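Local coordinates for ribokinase (Staphylococcus aureus, PDB 3RY7), which phosphorylates D-ribose at O-5 with ATP and magnesium, giving ribose 5-phosphate for nucleotide, histidine and tryptophan synthesis or the pentose phosphate pathway, at residues 253-258 against 279-284; 235-240 against 270-275; 3-8 against 136-141. All blocks are in the same frame, centred on the assembly; numbering follows the deposited sequence.

Overall arrangement
The three contacts show how a ribokinase fold is assembled from strand pairing and helix packing, one of the three lying at the active site. Contact 3 pairs two central parallel strands of the main sheet, contact 2 lays the start of helix 271-283 against the edge strand 236-239 of that sheet, and contact 1 joins the later part of the same helix to helix 252-263. Contacts 1 and 2 have centres about 14 Å apart and meet where F256 CE1 lies 3.5 Å from I275 O. Contacts 1 and 3, about 15 Å apart between centres, touch through I257 and V138. Contact 1 carries D254, the probable proton acceptor, and N279, a probable ATP-binding residue.

Contact 1 (253-258 against 279-284); sequences GDTFIG and NKASSL
With its ring anti to the backbone N (chi1 168°), F256 extends from helix 252-263 alongside N279, in the last turns of helix 271-283. The two side chains run side by side and point the same way, their planes only 24° apart. F256 CD1 lies 3.5 Å from N279 OD1, and the backbone N of N279 sits at the ring edge, close to its plane. Nearer the backbone, F256 CB meets S282 CB at 4.1 Å. T255 CG2 rests 3.7 Å from A281 O and 3.9 Å from A281 CB; the hydroxyl of T255 instead bonds to A251 O, just ahead of helix 252-263.

The segment axes approach to 7.6 Å at 145°, and the small side chains of A281 and S282 are consistent with this close, roughly antiparallel approach. S282 OG adds a link by bonding to A252 O, the residue just before 253-258, and N279 ND2 is held by T228. No hydrogen bond joins the two segments themselves. The contact between them is van der Waals, partly carbon against carbonyl or amide oxygen. These helices bear D254, the likely proton acceptor, and N279, a likely ATP-binding residue; the chemistry implies that their relative placement rests on close fit, supplemented by the S282 bond, which probably helps to set it.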
loop_
_atom_site.group_PDB
_atom_site.type_symbol
_atom_site.label_atom_id
_atom_site.label_comp_id
_atom_site.label_asym_id
_atom_site.label_seq_id
_atom_site.Cartn_x
_atom_site.Cartn_y
_atom_site.Cartn_z
ATOM N N GLY A 253 2.656 -16.347 -0.927
ATOM C CA GLY A 253 2.702 -17.746 -1.346
ATOM C C GLY A 253 2.019 -17.978 -2.686
ATOM O O GLY A 253 2.568 -18.635 -3.586
ATOM N N ASP A 254 0.821 -17.419 -2.827
ATOM C CA ASP A 254 0.040 -17.613 -4.044
ATOM C C ASP A 254 0.675 -16.873 -5.189
ATOM O O ASP A 254 0.641 -17.334 -6.330
ATOM C CB ASP A 254 -1.405 -17.147 -3.843
ATOM C CG ASP A 254 -2.149 -18.002 -2.842
ATOM O OD1 ASP A 254 -1.887 -19.232 -2.793
ATOM O OD2 ASP A 254 -2.994 -17.445 -2.105
ATOM N N THR A 255 1.257 -15.714 -4.874
ATOM C CA THR A 255 1.970 -14.911 -5.868
ATOM C C THR A 255 3.224 -15.656 -6.362
ATOM O O THR A 255 3.578 -15.577 -7.535
ATOM C CB THR A 255 2.358 -13.514 -5.299
ATOM O OG1 THR A 255 1.168 -12.796 -4.927
ATOM C CG2 THR A 255 3.168 -12.705 -6.315
ATOM N N PHE A 256 3.884 -16.385 -5.465
ATOM C CA PHE A 256 5.047 -17.190 -5.855
ATOM C C PHE A 256 4.630 -18.260 -6.872
ATOM O O PHE A 256 5.270 -18.435 -7.908
ATOM C CB PHE A 256 5.690 -17.851 -4.631
ATOM C CG PHE A 256 6.705 -18.911 -4.986
ATOM C CD1 PHE A 256 7.962 -18.554 -5.467
ATOM C CD2 PHE A 256 6.396 -20.271 -4.854
ATOM C CE1 PHE A 256 8.899 -19.537 -5.808
ATOM C CE2 PHE A 256 7.321 -21.255 -5.196
ATOM C CZ PHE A 256 8.575 -20.889 -5.671
ATOM N N ILE A 257 3.536 -18.959 -6.572
ATOM C CA ILE A 257 3.045 -20.028 -7.442
ATOM C C ILE A 257 2.607 -19.508 -8.800
ATOM O O ILE A 257 2.912 -20.104 -9.835
ATOM C CB ILE A 257 1.900 -20.802 -6.776
ATOM C CG1 ILE A 257 2.476 -21.683 -5.676
ATOM C CG2 ILE A 257 1.173 -21.652 -7.797
ATOM C CD1 ILE A 257 1.554 -21.887 -4.532
ATOM N N GLY A 258 1.921 -18.369 -8.803
ATOM C CA GLY A 258 1.408 -17.827 -10.043
ATOM C C GLY A 258 2.546 -17.479 -10.966
ATOM O O GLY A 258 2.527 -17.787 -12.165
ATOM N N ASN A 279 10.110 -16.047 -6.610
ATOM C CA ASN A 279 10.515 -15.436 -5.353
ATOM C C ASN A 279 10.623 -13.911 -5.474
ATOM O O ASN A 279 10.371 -13.195 -4.504
ATOM C CB ASN A 279 11.809 -16.062 -4.826
ATOM C CG ASN A 279 11.563 -17.363 -4.055
ATOM O OD1 ASN A 279 10.571 -17.496 -3.328
ATOM N ND2 ASN A 279 12.478 -18.323 -4.202
ATOM N N LYS A 280 10.967 -13.421 -6.667
ATOM C CA LYS A 280 10.936 -11.984 -6.928
ATOM C C LYS A 280 9.511 -11.468 -6.792
ATOM O O LYS A 280 9.222 -10.631 -5.927
ATOM C CB LYS A 280 11.476 -11.640 -8.320
ATOM C CG LYS A 280 12.999 -11.545 -8.402
ATOM C CD LYS A 280 13.459 -11.357 -9.842
ATOM C CE LYS A 280 14.959 -11.614 -9.996
ATOM N NZ LYS A 280 15.410 -11.536 -11.425
ATOM N N ALA A 281 8.627 -11.979 -7.647
ATOM C CA ALA A 281 7.228 -11.570 -7.651
ATOM C C ALA A 281 6.703 -11.533 -6.231
ATOM O O ALA A 281 6.114 -10.545 -5.803
ATOM C CB ALA A 281 6.405 -12.515 -8.497
ATOM N N SER A 282 6.957 -12.603 -5.490
ATOM C CA SER A 282 6.505 -12.707 -4.108
ATOM C C SER A 282 7.024 -11.583 -3.184
ATOM O O SER A 282 6.310 -11.142 -2.274
ATOM C CB SER A 282 6.893 -14.070 -3.545
ATOM O OG SER A 282 6.483 -14.198 -2.209
ATOM N N SER A 283 8.258 -11.127 -3.398
ATOM C CA SER A 283 8.865 -10.146 -2.488
ATOM C C SER A 283 8.215 -8.764 -2.637
ATOM O O SER A 283 7.998 -8.070 -1.650
ATOM C CB SER A 283 10.375 -10.052 -2.703
ATOM O OG SER A 283 10.659 -9.399 -3.930
ATOM N N LEU A 284 7.889 -8.405 -3.879
ATOM C CA LEU A 284 7.158 -7.189 -4.225
ATOM C C LEU A 284 5.858 -7.016 -3.440
ATOM O O LEU A 284 5.245 -5.940 -3.419
ATOM C CB LEU A 284 6.828 -7.219 -5.709
ATOM C CG LEU A 284 8.039 -6.925 -6.589
ATOM C CD1 LEU A 284 7.632 -6.815 -8.048
ATOM C CD2 LEU A 284 8.715 -5.635 -6.109
#

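Contact 2 (235-240 against 270-275); sequences QSQHIE and NLADAI
This is a strand-to-helix contact at the edge of the main sheet, where the first turns of helix 271-283 cover one side of strand 236-239. The two segments run nearly the same way, 20° apart, with axes 10.1 Å from each other at closest, a spacing usual for a helix lying on a sheet. Alternate residues, Q235 just before the strand and then Q237 and I239, direct their side chains at the helix, which answers with L271, A272 and I275.

I239 carries the apolar part. Its CG1 branch stands anti to the carbonyl carbon (chi1 -58°) and carries CD1 against A272, 3.6 Å from CB, while the beta carbon faces I275 CG2 at the longer range of 4.5 Å. I239 was modelled in two conformers, so the details of this reach hold for one of them. Q237 comes in extended, its first torsion putting CG anti to the backbone N, and lays its terminal amide beside the same alanine methyl, with NE2 4.0 Å from A272 CB. The methyl is thus touched by both an apolar and a polar neighbour.

At the other end the contact becomes polar and wet. Q235 NE2 donates to a water at 2.7 Å, and L271 N, at the start of the helix, donates to the same water at 3.2 Å. This bridge joins the side chain of Q235 to a backbone N-H of the first helical turn, while L271 CD2 lies 4.3 Å from Q235 NE2.

Strand 228-231 lies next in the sheet, bonded through its backbone to Q237 and I239, and its F230 packs on Q235, Q237, L271 and I275. Beyond I275, F256 and F260 of helix 252-263 continue the cover.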
loop_
_atom_site.group_PDB
_atom_site.type_symbol
_atom_site.label_atom_id
_atom_site.label_comp_id
_atom_site.label_asym_id
_atom_site.label_seq_id
_atom_site.Cartn_x
_atom_site.Cartn_y
_atom_site.Cartn_z
ATOM N N GLN A 235 17.766 -33.421 -10.221
ATOM C CA GLN A 235 18.202 -32.186 -9.561
ATOM C C GLN A 235 17.836 -32.123 -8.095
ATOM O O GLN A 235 16.903 -32.780 -7.641
ATOM C CB GLN A 235 17.631 -30.963 -10.265
ATOM C CG GLN A 235 17.951 -30.888 -11.729
ATOM C CD GLN A 235 17.531 -29.562 -12.304
ATOM O OE1 GLN A 235 17.918 -28.512 -11.796
ATOM N NE2 GLN A 235 16.727 -29.597 -13.355
ATOM N N SER A 236 18.598 -31.333 -7.353
ATOM C CA SER A 236 18.324 -31.084 -5.944
ATOM C C SER A 236 19.006 -29.777 -5.602
ATOM O O SER A 236 20.235 -29.681 -5.656
ATOM C CB SER A 236 18.846 -32.211 -5.054
ATOM O OG SER A 236 18.422 -32.043 -3.705
ATOM N N GLN A 237 18.205 -28.769 -5.276
ATOM C CA GLN A 237 18.729 -27.436 -5.027
ATOM C C GLN A 237 17.930 -26.698 -3.953
ATOM O O GLN A 237 16.716 -26.871 -3.820
ATOM C CB GLN A 237 18.781 -26.644 -6.333
ATOM C CG GLN A 237 19.546 -25.335 -6.266
ATOM C CD GLN A 237 19.804 -24.766 -7.653
ATOM O OE1 GLN A 237 19.762 -25.498 -8.644
ATOM N NE2 GLN A 237 20.066 -23.457 -7.732
ATOM N N HIS A 238 18.637 -25.902 -3.164
ATOM C CA HIS A 238 18.026 -25.034 -2.170
ATOM C C HIS A 238 18.319 -23.594 -2.613
ATOM O O HIS A 238 19.477 -23.209 -2.778
ATOM C CB HIS A 238 18.622 -25.340 -0.796
ATOM C CG HIS A 238 18.104 -24.470 0.312
ATOM N ND1 HIS A 238 17.971 -23.102 0.192
ATOM C CD2 HIS A 238 17.732 -24.775 1.579
ATOM C CE1 HIS A 238 17.512 -22.607 1.329
ATOM N NE2 HIS A 238 17.363 -23.599 2.188
ATOM N N ILE A 239 17.270 -22.813 -2.855
ATOM C CA ILE A 239 17.404 -21.448 -3.354
ATOM C C ILE A 239 16.924 -20.408 -2.340
ATOM O O ILE A 239 15.837 -20.552 -1.782
ATOM C CB ILE A 239 16.605 -21.254 -4.652
ATOM C CG1 ILE A 239 17.073 -22.241 -5.716
ATOM C CG2 ILE A 239 16.716 -19.819 -5.151
ATOM C CD1 ILE A 239 17.034 -21.685 -7.115
ATOM N N GLU A 240 17.723 -19.369 -2.125
ATOM C CA GLU A 240 17.407 -18.320 -1.169
ATOM C C GLU A 240 16.285 -17.401 -1.633
ATOM O O GLU A 240 16.139 -17.100 -2.831
ATOM C CB GLU A 240 18.660 -17.494 -0.857
ATOM C CG GLU A 240 19.731 -18.268 -0.103
ATOM C CD GLU A 240 19.223 -18.794 1.226
ATOM O OE1 GLU A 240 18.563 -18.021 1.953
ATOM O OE2 GLU A 240 19.472 -19.980 1.542
ATOM N N ASN A 270 14.254 -25.010 -16.747
ATOM C CA ASN A 270 14.558 -23.768 -16.041
ATOM C C ASN A 270 13.892 -23.682 -14.668
ATOM O O ASN A 270 13.384 -22.635 -14.280
ATOM C CB ASN A 270 14.140 -22.563 -16.879
ATOM C CG ASN A 270 12.634 -22.416 -16.968
ATOM O OD1 ASN A 270 11.902 -23.406 -16.994
ATOM N ND2 ASN A 270 12.162 -21.179 -17.019
ATOM N N LEU A 271 13.905 -24.788 -13.937
ATOM C CA LEU A 271 13.332 -24.818 -12.599
ATOM C C LEU A 271 13.873 -23.707 -11.697
ATOM O O LEU A 271 13.098 -22.978 -11.090
ATOM C CB LEU A 271 13.569 -26.178 -11.939
ATOM C CG LEU A 271 12.361 -27.116 -11.942
ATOM C CD1 LEU A 271 11.511 -26.839 -13.150
ATOM C CD2 LEU A 271 12.777 -28.586 -11.914
ATOM N N ALA A 272 15.196 -23.594 -11.595
ATOM C CA ALA A 272 15.803 -22.608 -10.697
ATOM C C ALA A 272 15.514 -21.152 -11.113
ATOM O O ALA A 272 15.275 -20.301 -10.262
ATOM C CB ALA A 272 17.315 -22.852 -10.557
ATOM N N ASP A 273 15.540 -20.880 -12.415
ATOM C CA ASP A 273 15.202 -19.550 -12.920
ATOM C C ASP A 273 13.740 -19.186 -12.620
ATOM O O ASP A 273 13.435 -18.069 -12.170
ATOM C CB ASP A 273 15.471 -19.478 -14.427
ATOM C CG ASP A 273 14.772 -18.302 -15.096
ATOM O OD1 ASP A 273 14.084 -18.549 -16.109
ATOM O OD2 ASP A 273 14.898 -17.143 -14.618
ATOM N N ALA A 274 12.839 -20.134 -12.874
ATOM C CA ALA A 274 11.424 -19.933 -12.597
ATOM C C ALA A 274 11.188 -19.733 -11.102
ATOM O O ALA A 274 10.374 -18.911 -10.701
ATOM C CB ALA A 274 10.587 -21.121 -13.138
ATOM N N ILE A 275 11.905 -20.478 -10.274
ATOM C CA ILE A 275 11.775 -20.328 -8.829
ATOM C C ILE A 275 12.304 -18.970 -8.340
ATOM O O ILE A 275 11.773 -18.383 -7.381
ATOM C CB ILE A 275 12.464 -21.485 -8.089
ATOM C CG1 ILE A 275 11.675 -22.784 -8.328
ATOM C CG2 ILE A 275 12.595 -21.172 -6.601
ATOM C CD1 ILE A 275 12.245 -23.988 -7.622
HETATM O O HOH W 1 15.540 -27.466 -14.597
#

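Contact 3 (3-8 against 136-141); sequences NKVVIL and FVVAQL
The amide of N3 and the ring of F136 are the flat groups that meet at the start of this strand pair, and they approach obliquely, their planes 51° apart. N3 ND2 comes 3.6 Å from F136 CE2, while its hydrogens are used by V261 O and L264 O. L264 also packs on F136. The second amide, that of Q140, lies at the far end: its chain bends at chi2 (78°) and brings NE2 to 3.8 Å from I7 CG2, with Q46 of helix 42-52 as its hydrogen-bond partner.

Between these ends the backbones pair in parallel. F136 N donates to K4 O, V6 N to F136 O at 2.9 Å, V138 N to V6 O at 2.8 Å and L8 N to V138 O at 2.8 Å, so V6 bonds through both its N-H and its carbonyl to the two residues flanking V137. CA-H groups supplement these bonds, V137 CA lying 3.1 Å from V6 O.

Side chains alternate between the sheet faces. V5, I7, F136 and V138 share one, where I7 and V138 lie side by side and I7 CD1 presses to 3.5 Å from V138 CB, tighter than usual. V6, L8, V137 and A139 share the other, in looser contact, with V6 CB 4.4 Å from V137 CB.

Helix 42-52 covers the first face, through A47 and T50 against I7, and helix 145-157 the second, through A151, A155 and I148. The parallel part of a mixed sheet, covered by helices on both faces, is the alpha/beta core of the ribokinase (PfkB) fold, and the side chain of Q140 lies beside G43 of the probable ribose site.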
loop_
_atom_site.group_PDB
_atom_site.type_symbol
_atom_site.label_atom_id
_atom_site.label_comp_id
_atom_site.label_asym_id
_atom_site.label_seq_id
_atom_site.Cartn_x
_atom_site.Cartn_y
_atom_site.Cartn_z
ATOM N N ASN A 3 3.169 -18.788 -21.310
ATOM C CA ASN A 3 2.440 -20.017 -21.011
ATOM C C ASN A 3 0.919 -19.848 -21.067
ATOM O O ASN A 3 0.394 -18.789 -20.738
ATOM C CB ASN A 3 2.825 -20.522 -19.618
ATOM C CG ASN A 3 4.256 -20.994 -19.545
ATOM O OD1 ASN A 3 4.857 -21.342 -20.559
ATOM N ND2 ASN A 3 4.814 -21.011 -18.338
ATOM N N LYS A 4 0.219 -20.894 -21.489
ATOM C CA LYS A 4 -1.224 -20.978 -21.306
ATOM C C LYS A 4 -1.481 -21.670 -19.976
ATOM O O LYS A 4 -1.070 -22.817 -19.761
ATOM C CB LYS A 4 -1.894 -21.752 -22.442
ATOM C CG LYS A 4 -2.130 -20.920 -23.700
ATOM C CD LYS A 4 -2.560 -21.781 -24.883
ATOM C CE LYS A 4 -1.388 -22.587 -25.442
ATOM N NZ LYS A 4 -1.788 -23.441 -26.597
ATOM N N VAL A 5 -2.144 -20.959 -19.074
ATOM C CA VAL A 5 -2.325 -21.443 -17.720
ATOM C C VAL A 5 -3.817 -21.475 -17.376
ATOM O O VAL A 5 -4.523 -20.490 -17.567
ATOM C CB VAL A 5 -1.530 -20.568 -16.703
ATOM C CG1 VAL A 5 -1.775 -21.019 -15.285
ATOM C CG2 VAL A 5 -0.032 -20.584 -17.025
ATOM N N VAL A 6 -4.294 -22.628 -16.911
ATOM C CA VAL A 6 -5.630 -22.725 -16.339
ATOM C C VAL A 6 -5.463 -22.886 -14.857
ATOM O O VAL A 6 -4.710 -23.748 -14.405
ATOM C CB VAL A 6 -6.423 -23.955 -16.871
ATOM C CG1 VAL A 6 -7.698 -24.157 -16.068
ATOM C CG2 VAL A 6 -6.745 -23.793 -18.350
ATOM N N ILE A 7 -6.142 -22.038 -14.096
ATOM C CA ILE A 7 -6.212 -22.202 -12.650
ATOM C C ILE A 7 -7.559 -22.819 -12.289
ATOM O O ILE A 7 -8.600 -22.380 -12.754
ATOM C CB ILE A 7 -6.023 -20.851 -11.902
ATOM C CG1 ILE A 7 -4.748 -20.147 -12.378
ATOM C CG2 ILE A 7 -5.974 -21.057 -10.414
ATOM C CD1 ILE A 7 -3.439 -20.893 -12.038
ATOM N N LEU A 8 -7.525 -23.825 -11.461
ATOM C CA LEU A 8 -8.702 -24.380 -10.893
ATOM C C LEU A 8 -8.680 -24.124 -9.427
ATOM O O LEU A 8 -7.824 -24.602 -8.757
ATOM C CB LEU A 8 -8.772 -25.860 -11.154
ATOM C CG LEU A 8 -10.023 -26.536 -10.640
ATOM C CD1 LEU A 8 -11.196 -26.209 -11.451
ATOM C CD2 LEU A 8 -9.830 -27.973 -10.500
ATOM N N PHE A 136 -0.202 -25.600 -18.531
ATOM C CA PHE A 136 -0.282 -25.997 -17.126
ATOM C C PHE A 136 -1.687 -25.802 -16.601
ATOM O O PHE A 136 -2.382 -24.855 -16.978
ATOM C CB PHE A 136 0.654 -25.157 -16.244
ATOM C CG PHE A 136 2.112 -25.233 -16.635
ATOM C CD1 PHE A 136 2.973 -26.109 -15.989
ATOM C CD2 PHE A 136 2.621 -24.411 -17.632
ATOM C CE1 PHE A 136 4.311 -26.171 -16.340
ATOM C CE2 PHE A 136 3.959 -24.473 -17.985
ATOM C CZ PHE A 136 4.803 -25.351 -17.346
ATOM N N VAL A 137 -2.093 -26.693 -15.709
ATOM C CA VAL A 137 -3.261 -26.447 -14.895
ATOM C C VAL A 137 -2.830 -26.470 -13.428
ATOM O O VAL A 137 -2.092 -27.363 -13.005
ATOM C CB VAL A 137 -4.398 -27.473 -15.197
ATOM C CG1 VAL A 137 -3.831 -28.857 -15.334
ATOM C CG2 VAL A 137 -5.447 -27.440 -14.108
ATOM N N VAL A 138 -3.266 -25.469 -12.663
ATOM C CA VAL A 138 -2.864 -25.330 -11.261
ATOM C C VAL A 138 -4.080 -25.386 -10.359
ATOM O O VAL A 138 -5.042 -24.662 -10.586
ATOM C CB VAL A 138 -2.155 -23.972 -11.012
ATOM C CG1 VAL A 138 -1.571 -23.909 -9.594
ATOM C CG2 VAL A 138 -1.080 -23.724 -12.058
ATOM N N ALA A 139 -4.028 -26.214 -9.324
ATOM C CA ALA A 139 -5.127 -26.311 -8.379
ATOM C C ALA A 139 -4.630 -26.110 -6.954
ATOM O O ALA A 139 -3.451 -26.291 -6.688
ATOM C CB ALA A 139 -5.812 -27.664 -8.493
ATOM N N GLN A 140 -5.534 -25.758 -6.061
ATOM C CA GLN A 140 -5.308 -25.746 -4.633
ATOM C C GLN A 140 -6.422 -26.480 -3.933
ATOM O O GLN A 140 -7.372 -26.872 -4.541
ATOM C CB GLN A 140 -5.208 -24.323 -4.082
ATOM C CG GLN A 140 -4.550 -23.363 -4.971
ATOM C CD GLN A 140 -5.432 -22.911 -6.053
ATOM O OE1 GLN A 140 -6.604 -22.822 -5.896
ATOM N NE2 GLN A 140 -4.865 -22.664 -7.169
ATOM N N LEU A 141 -6.300 -26.646 -2.642
ATOM C CA LEU A 141 -7.272 -27.459 -1.925
ATOM C C LEU A 141 -8.439 -26.669 -1.292
ATOM O O LEU A 141 -9.052 -27.151 -0.351
ATOM C CB LEU A 141 -6.567 -28.322 -0.874
ATOM C CG LEU A 141 -5.496 -29.285 -1.404
ATOM C CD1 LEU A 141 -4.843 -30.089 -0.288
ATOM C CD2 LEU A 141 -6.127 -30.231 -2.419
#